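Local coordinates for protein mRNA interferase toxin YafQ (Escherichia coli, PDB 4MMG) that cleaves mRNA in a sequence-specific way on the ribosome, blocking translation elongation as the toxin half of a type II toxin-antitoxin pair, at residues L32-T37 with A48-H53; R63-E68 with L73-T78. The protein carries 1 engineered substitution. One frame throughout, in Å; residues are numbered along the deposited sequence.

Interaction 2 lies within the sheet, and interaction 1 joins the helix packed on it to the loop entering its edge strand; their centres are about 7 Å apart. Interaction 2 is the more central: a backbone-bonded antiparallel pairing of the central strand 71-77 with its neighbour 63-66. Interaction 1 rests on no hydrogen bond between its segments; helix 29-40 and the loop before strand 53-54 meet through a leucine and two tyrosines. L35 and Y50 are buried, while Y34 is exposed. They are tied directly: D52 OD1 and Y75 OH form a hydrogen bond of 2.6 Å, and Y50 O and H66 N a backbone hydrogen bond of 2.8 Å. L35 also touches A65, V67 and L73 of interaction 2.

Interaction 1. Residues L32-T37 with A48-H53; sequences LKYLMT and AVYKDH
Y34 presents the edge of its ring to the hydroxyl of Y50, with CD2 3.5 Å from Y50 OH and that oxygen close to the ring plane. The two side chains cross at about a right angle; while this ring edge packs on the Y50 hydroxyl, the rest of exposed Y34, with its own hydroxyl, can face solvent. One residue further along the helix, L35 turns inward. With CG anti to the backbone N, chi1 (171°) swings the branch toward Y50 and chi2 (57°) sets methyl CD1 over the ring. This CH-pi contact is nearly centred: CD1 is 3.8 Å from the ring centroid and only 4° off the normal. L35 CB and CD2 add contacts near Y50 CE1, 4.0 and 4.1 Å away, a broad apolar fit for a branched side chain. In this RelE-family toxin the contact joins helix 29-40, which packs on the sheet, to the 3-10 turn at 48-50 leading into edge strand 53-54. On the other face of the same ring sits V49 CG1, toward the rim, so aliphatic groups from two elements sandwich the tyrosine. Beyond Y50, L35 continues onto L46, A65, V67 and L73, filling the interface between helix and sheet.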
loop_
_atom_site.group_PDB
_atom_site.type_symbol
_atom_site.label_atom_id
_atom_site.label_comp_id
_atom_site.label_asym_id
_atom_site.label_seq_id
_atom_site.Cartn_x
_atom_site.Cartn_y
_atom_site.Cartn_z
ATOM N N LEU A 32 -9.211 1.695 -0.253
ATOM C CA LEU A 32 -7.972 0.978 -0.505
ATOM C C LEU A 32 -7.944 0.483 -1.948
ATOM O O LEU A 32 -6.915 0.566 -2.627
ATOM C CB LEU A 32 -7.831 -0.198 0.460
ATOM C CG LEU A 32 -6.628 -1.106 0.208
ATOM C CD1 LEU A 32 -5.335 -0.337 0.404
ATOM C CD2 LEU A 32 -6.681 -2.339 1.095
ATOM N N LYS A 33 -9.080 -0.023 -2.420
ATOM C CA LYS A 33 -9.173 -0.514 -3.792
ATOM C C LYS A 33 -8.869 0.594 -4.806
ATOM O O LYS A 33 -8.175 0.351 -5.797
ATOM C CB LYS A 33 -10.548 -1.136 -4.048
ATOM C CG LYS A 33 -10.751 -2.445 -3.278
ATOM C CD LYS A 33 -12.182 -2.946 -3.366
ATOM C CE LYS A 33 -12.350 -4.199 -2.520
ATOM N NZ LYS A 33 -13.750 -4.700 -2.499
ATOM N N TYR A 34 -9.352 1.806 -4.546
ATOM C CA TYR A 34 -9.125 2.901 -5.485
ATOM C C TYR A 34 -7.635 3.213 -5.608
ATOM O O TYR A 34 -7.104 3.367 -6.710
ATOM C CB TYR A 34 -9.928 4.141 -5.091
ATOM C CG TYR A 34 -9.938 5.190 -6.174
ATOM C CD1 TYR A 34 -10.747 5.038 -7.288
ATOM C CD2 TYR A 34 -9.122 6.314 -6.097
ATOM C CE1 TYR A 34 -10.761 5.981 -8.297
ATOM C CE2 TYR A 34 -9.128 7.273 -7.106
ATOM C CZ TYR A 34 -9.954 7.092 -8.204
ATOM O OH TYR A 34 -9.989 8.012 -9.228
ATOM N N LEU A 35 -6.961 3.276 -4.465
ATOM C CA LEU A 35 -5.527 3.510 -4.435
ATOM C C LEU A 35 -4.769 2.394 -5.146
ATOM O O LEU A 35 -3.874 2.652 -5.957
ATOM C CB LEU A 35 -5.057 3.634 -2.990
ATOM C CG LEU A 35 -3.551 3.674 -2.754
ATOM C CD1 LEU A 35 -2.895 4.811 -3.513
ATOM C CD2 LEU A 35 -3.307 3.826 -1.259
ATOM N N MET A 36 -5.120 1.149 -4.832
ATOM C CA MET A 36 -4.484 0.013 -5.491
ATOM C C MET A 36 -4.649 0.066 -7.006
ATOM O O MET A 36 -3.711 -0.237 -7.742
ATOM C CB MET A 36 -5.032 -1.306 -4.954
ATOM C CG MET A 36 -4.698 -1.573 -3.497
ATOM S SD MET A 36 -5.468 -3.103 -2.914
ATOM C CE MET A 36 -4.566 -4.300 -3.844
ATOM N N THR A 37 -5.831 0.456 -7.465
ATOM C CA THR A 37 -6.089 0.528 -8.903
ATOM C C THR A 37 -5.210 1.586 -9.583
ATOM O O THR A 37 -4.696 1.365 -10.686
ATOM C CB THR A 37 -7.576 0.733 -9.193
ATOM O OG1 THR A 37 -8.313 -0.385 -8.671
ATOM C CG2 THR A 37 -7.822 0.848 -10.684
ATOM N N ALA A 48 -1.764 14.240 -4.344
ATOM C CA ALA A 48 -1.156 14.692 -3.102
ATOM C C ALA A 48 -1.859 14.182 -1.850
ATOM O O ALA A 48 -1.221 14.029 -0.817
ATOM C CB ALA A 48 -1.082 16.227 -3.087
ATOM N N VAL A 49 -3.165 13.922 -1.935
ATOM C CA VAL A 49 -3.944 13.513 -0.763
ATOM C C VAL A 49 -3.385 12.239 -0.114
ATOM O O VAL A 49 -3.544 12.031 1.091
ATOM C CB VAL A 49 -5.443 13.348 -1.108
ATOM C CG1 VAL A 49 -5.676 12.175 -2.055
ATOM C CG2 VAL A 49 -6.288 13.214 0.156
ATOM N N TYR A 50 -2.698 11.407 -0.895
ATOM C CA TYR A 50 -2.132 10.179 -0.340
ATOM C C TYR A 50 -0.823 10.375 0.426
ATOM O O TYR A 50 -0.370 9.452 1.100
ATOM C CB TYR A 50 -1.934 9.130 -1.444
ATOM C CG TYR A 50 -3.228 8.621 -2.044
ATOM C CD1 TYR A 50 -4.123 7.885 -1.275
ATOM C CD2 TYR A 50 -3.546 8.859 -3.378
ATOM C CE1 TYR A 50 -5.307 7.416 -1.809
ATOM C CE2 TYR A 50 -4.730 8.394 -3.924
ATOM C CZ TYR A 50 -5.599 7.662 -3.135
ATOM O OH TYR A 50 -6.771 7.192 -3.684
ATOM N N LYS A 51 -0.217 11.558 0.327
ATOM C CA LYS A 51 1.029 11.851 1.041
ATOM C C LYS A 51 2.084 10.778 0.781
ATOM O O LYS A 51 2.828 10.371 1.684
ATOM C CB LYS A 51 0.760 11.987 2.544
ATOM C CG LYS A 51 -0.267 13.054 2.901
ATOM C CD LYS A 51 0.296 14.437 2.657
ATOM C CE LYS A 51 -0.517 15.495 3.385
ATOM N NZ LYS A 51 0.244 16.773 3.494
ATOM N N ASP A 52 2.145 10.327 -0.467
ATOM C CA ASP A 52 3.016 9.226 -0.833
ATOM C C ASP A 52 4.490 9.585 -0.660
ATOM O O ASP A 52 4.928 10.663 -1.072
ATOM C CB ASP A 52 2.746 8.816 -2.276
ATOM C CG ASP A 52 3.492 7.578 -2.664
ATOM O OD1 ASP A 52 3.161 6.487 -2.140
ATOM O OD2 ASP A 52 4.428 7.696 -3.482
ATOM N N HIS A 53 5.260 8.679 -0.065
ATOM C CA HIS A 53 6.684 8.930 0.157
ATOM C C HIS A 53 7.462 7.650 0.413
ATOM O O HIS A 53 6.887 6.641 0.845
ATOM C CB HIS A 53 6.880 9.911 1.326
ATOM C CG HIS A 53 6.498 9.356 2.660
ATOM N ND1 HIS A 53 5.236 9.502 3.192
ATOM C CD2 HIS A 53 7.219 8.675 3.581
ATOM C CE1 HIS A 53 5.195 8.929 4.384
ATOM N NE2 HIS A 53 6.384 8.416 4.641
#

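Interaction 2. Residues R63-E68 with L73-T78; sequences RDAHVE and LIYKLT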
loop_
_atom_site.group_PDB
_atom_site.type_symbol
_atom_site.label_atom_id
_atom_site.label_comp_id
_atom_site.label_asym_id
_atom_site.label_seq_id
_atom_site.Cartn_x
_atom_site.Cartn_y
_atom_site.Cartn_z
ATOM N N ARG A 63 7.496 2.090 -0.060
ATOM C CA ARG A 63 6.830 3.391 -0.003
ATOM C C ARG A 63 5.593 3.309 0.889
ATOM O O ARG A 63 5.088 2.213 1.155
ATOM C CB ARG A 63 6.411 3.863 -1.394
ATOM C CG ARG A 63 7.548 3.919 -2.400
ATOM C CD ARG A 63 7.108 4.535 -3.725
ATOM N NE ARG A 63 6.784 5.958 -3.594
ATOM C CZ ARG A 63 7.695 6.927 -3.591
ATOM N NH1 ARG A 63 8.985 6.628 -3.713
ATOM N NH2 ARG A 63 7.325 8.193 -3.458
ATOM N N ASP A 64 5.128 4.477 1.324
ATOM C CA ASP A 64 4.058 4.643 2.301
ATOM C C ASP A 64 3.035 5.597 1.694
ATOM O O ASP A 64 3.362 6.758 1.414
ATOM C CB ASP A 64 4.668 5.282 3.567
ATOM C CG ASP A 64 3.663 5.534 4.688
ATOM O OD1 ASP A 64 2.499 5.924 4.456
ATOM O OD2 ASP A 64 4.082 5.399 5.859
ATOM N N ALA A 65 1.808 5.120 1.472
ATOM C CA ALA A 65 0.704 6.011 1.099
ATOM C C ALA A 65 -0.385 5.941 2.158
ATOM O O ALA A 65 -0.672 4.863 2.685
ATOM C CB ALA A 65 0.138 5.635 -0.266
ATOM N N HIS A 66 -0.996 7.078 2.475
ATOM C CA HIS A 66 -2.068 7.098 3.463
ATOM C C HIS A 66 -3.420 6.941 2.787
ATOM O O HIS A 66 -3.819 7.795 1.987
ATOM C CB HIS A 66 -2.051 8.411 4.252
ATOM C CG HIS A 66 -1.120 8.414 5.424
ATOM N ND1 HIS A 66 0.253 8.452 5.290
ATOM C CD2 HIS A 66 -1.368 8.411 6.757
ATOM C CE1 HIS A 66 0.808 8.476 6.489
ATOM N NE2 HIS A 66 -0.152 8.444 7.396
ATOM N N VAL A 67 -4.116 5.845 3.080
ATOM C CA VAL A 67 -5.505 5.700 2.651
ATOM C C VAL A 67 -6.379 6.642 3.487
ATOM O O VAL A 67 -7.311 7.267 2.977
ATOM C CB VAL A 67 -5.981 4.234 2.791
ATOM C CG1 VAL A 67 -7.380 4.068 2.182
ATOM C CG2 VAL A 67 -4.982 3.284 2.140
ATOM N N GLU A 68 -6.063 6.720 4.777
ATOM C CA GLU A 68 -6.736 7.591 5.750
ATOM C C GLU A 68 -5.656 8.016 6.746
ATOM O O GLU A 68 -4.542 7.505 6.685
ATOM C CB GLU A 68 -7.843 6.816 6.469
ATOM C CG GLU A 68 -8.942 6.332 5.549
ATOM C CD GLU A 68 -9.959 5.457 6.248
ATOM O OE1 GLU A 68 -9.782 5.149 7.454
ATOM O OE2 GLU A 68 -10.943 5.076 5.576
ATOM N N LEU A 73 -0.893 2.144 3.445
ATOM C CA LEU A 73 -0.494 1.087 2.525
ATOM C C LEU A 73 1.016 1.156 2.344
ATOM O O LEU A 73 1.544 2.211 1.976
ATOM C CB LEU A 73 -1.171 1.264 1.170
ATOM C CG LEU A 73 -0.618 0.349 0.069
ATOM C CD1 LEU A 73 -0.980 -1.091 0.352
ATOM C CD2 LEU A 73 -1.102 0.754 -1.323
ATOM N N ILE A 74 1.706 0.048 2.619
ATOM C CA ILE A 74 3.128 -0.080 2.321
ATOM C C ILE A 74 3.255 -0.951 1.071
ATOM O O ILE A 74 2.708 -2.065 0.999
ATOM C CB ILE A 74 3.928 -0.718 3.475
ATOM C CG1 ILE A 74 3.929 0.195 4.701
ATOM C CG2 ILE A 74 5.357 -0.994 3.034
ATOM C CD1 ILE A 74 4.595 -0.433 5.923
ATOM N N TYR A 75 3.956 -0.431 0.076
ATOM C CA TYR A 75 4.117 -1.130 -1.195
ATOM C C TYR A 75 5.518 -0.876 -1.761
ATOM O O TYR A 75 6.212 0.057 -1.346
ATOM C CB TYR A 75 3.025 -0.698 -2.193
ATOM C CG TYR A 75 3.180 0.735 -2.641
ATOM C CD1 TYR A 75 2.727 1.782 -1.855
ATOM C CD2 TYR A 75 3.814 1.034 -3.840
ATOM C CE1 TYR A 75 2.887 3.102 -2.255
ATOM C CE2 TYR A 75 3.986 2.332 -4.247
ATOM C CZ TYR A 75 3.529 3.363 -3.453
ATOM O OH TYR A 75 3.712 4.656 -3.880
ATOM N N LYS A 76 5.936 -1.705 -2.712
ATOM C CA LYS A 76 7.193 -1.482 -3.411
ATOM C C LYS A 76 6.886 -1.270 -4.881
ATOM O O LYS A 76 6.027 -1.955 -5.439
ATOM C CB LYS A 76 8.149 -2.664 -3.219
ATOM C CG LYS A 76 9.407 -2.574 -4.087
ATOM C CD LYS A 76 10.390 -3.688 -3.772
ATOM C CE LYS A 76 11.117 -3.434 -2.468
ATOM N NZ LYS A 76 12.046 -4.557 -2.149
ATOM N N LEU A 77 7.558 -0.304 -5.496
ATOM C CA LEU A 77 7.375 -0.048 -6.917
ATOM C C LEU A 77 8.718 0.154 -7.606
ATOM O O LEU A 77 9.456 1.100 -7.301
ATOM C CB LEU A 77 6.473 1.169 -7.150
ATOM C CG LEU A 77 6.169 1.488 -8.614
ATOM C CD1 LEU A 77 5.319 0.396 -9.224
ATOM C CD2 LEU A 77 5.466 2.827 -8.704
ATOM N N THR A 78 9.038 -0.762 -8.515
ATOM C CA THR A 78 10.192 -0.603 -9.394
ATOM C C THR A 78 9.721 -0.711 -10.841
ATOM O O THR A 78 8.522 -0.846 -11.105
ATOM C CB THR A 78 11.251 -1.682 -9.130
ATOM O OG1 THR A 78 10.776 -2.943 -9.617
ATOM C CG2 THR A 78 11.563 -1.783 -7.642
#
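R63 N donates to Y75 O at 2.7 Å and Y75 N returns a bond to R63 O at 3.1 Å, making a hydrogen-bonded antiparallel pair. On the face they share, R63 CB lies over the tyrosine ring, 3.9 Å from its centroid, in a CH-pi contact offset toward the rim. Y75 CG sits between the backbone N and the carbonyl carbon (chi1 68°), from where the ring reaches across to R63. The arginine chain, bent at chi3, then brings NE to Y75 OH at 3.3 Å, a weak bond with the hydroxyl at the guanidinium edge. Both polar ends are positioned more firmly by D52, which salt-bridges R63 NE through OD2 and hydrogen-bonds Y75 OH through OD1. The next hydrogen-bonded pair is A65 with L73, L73 N to A65 O being 2.8 Å and nearly straight (177°). Small A65 and apolar L73 suit this face, where L39 of helix 29-40 packs on Y75 and F84 of strand 81-88 on L73. D64 and I74 point to the other face, toward helix 90-94; the side chain of D64 is about 6 Å from that of Q90, an engineered residue at the inferred proton-donor position. The whole is an antiparallel beta hairpin in the RelE-family sheet.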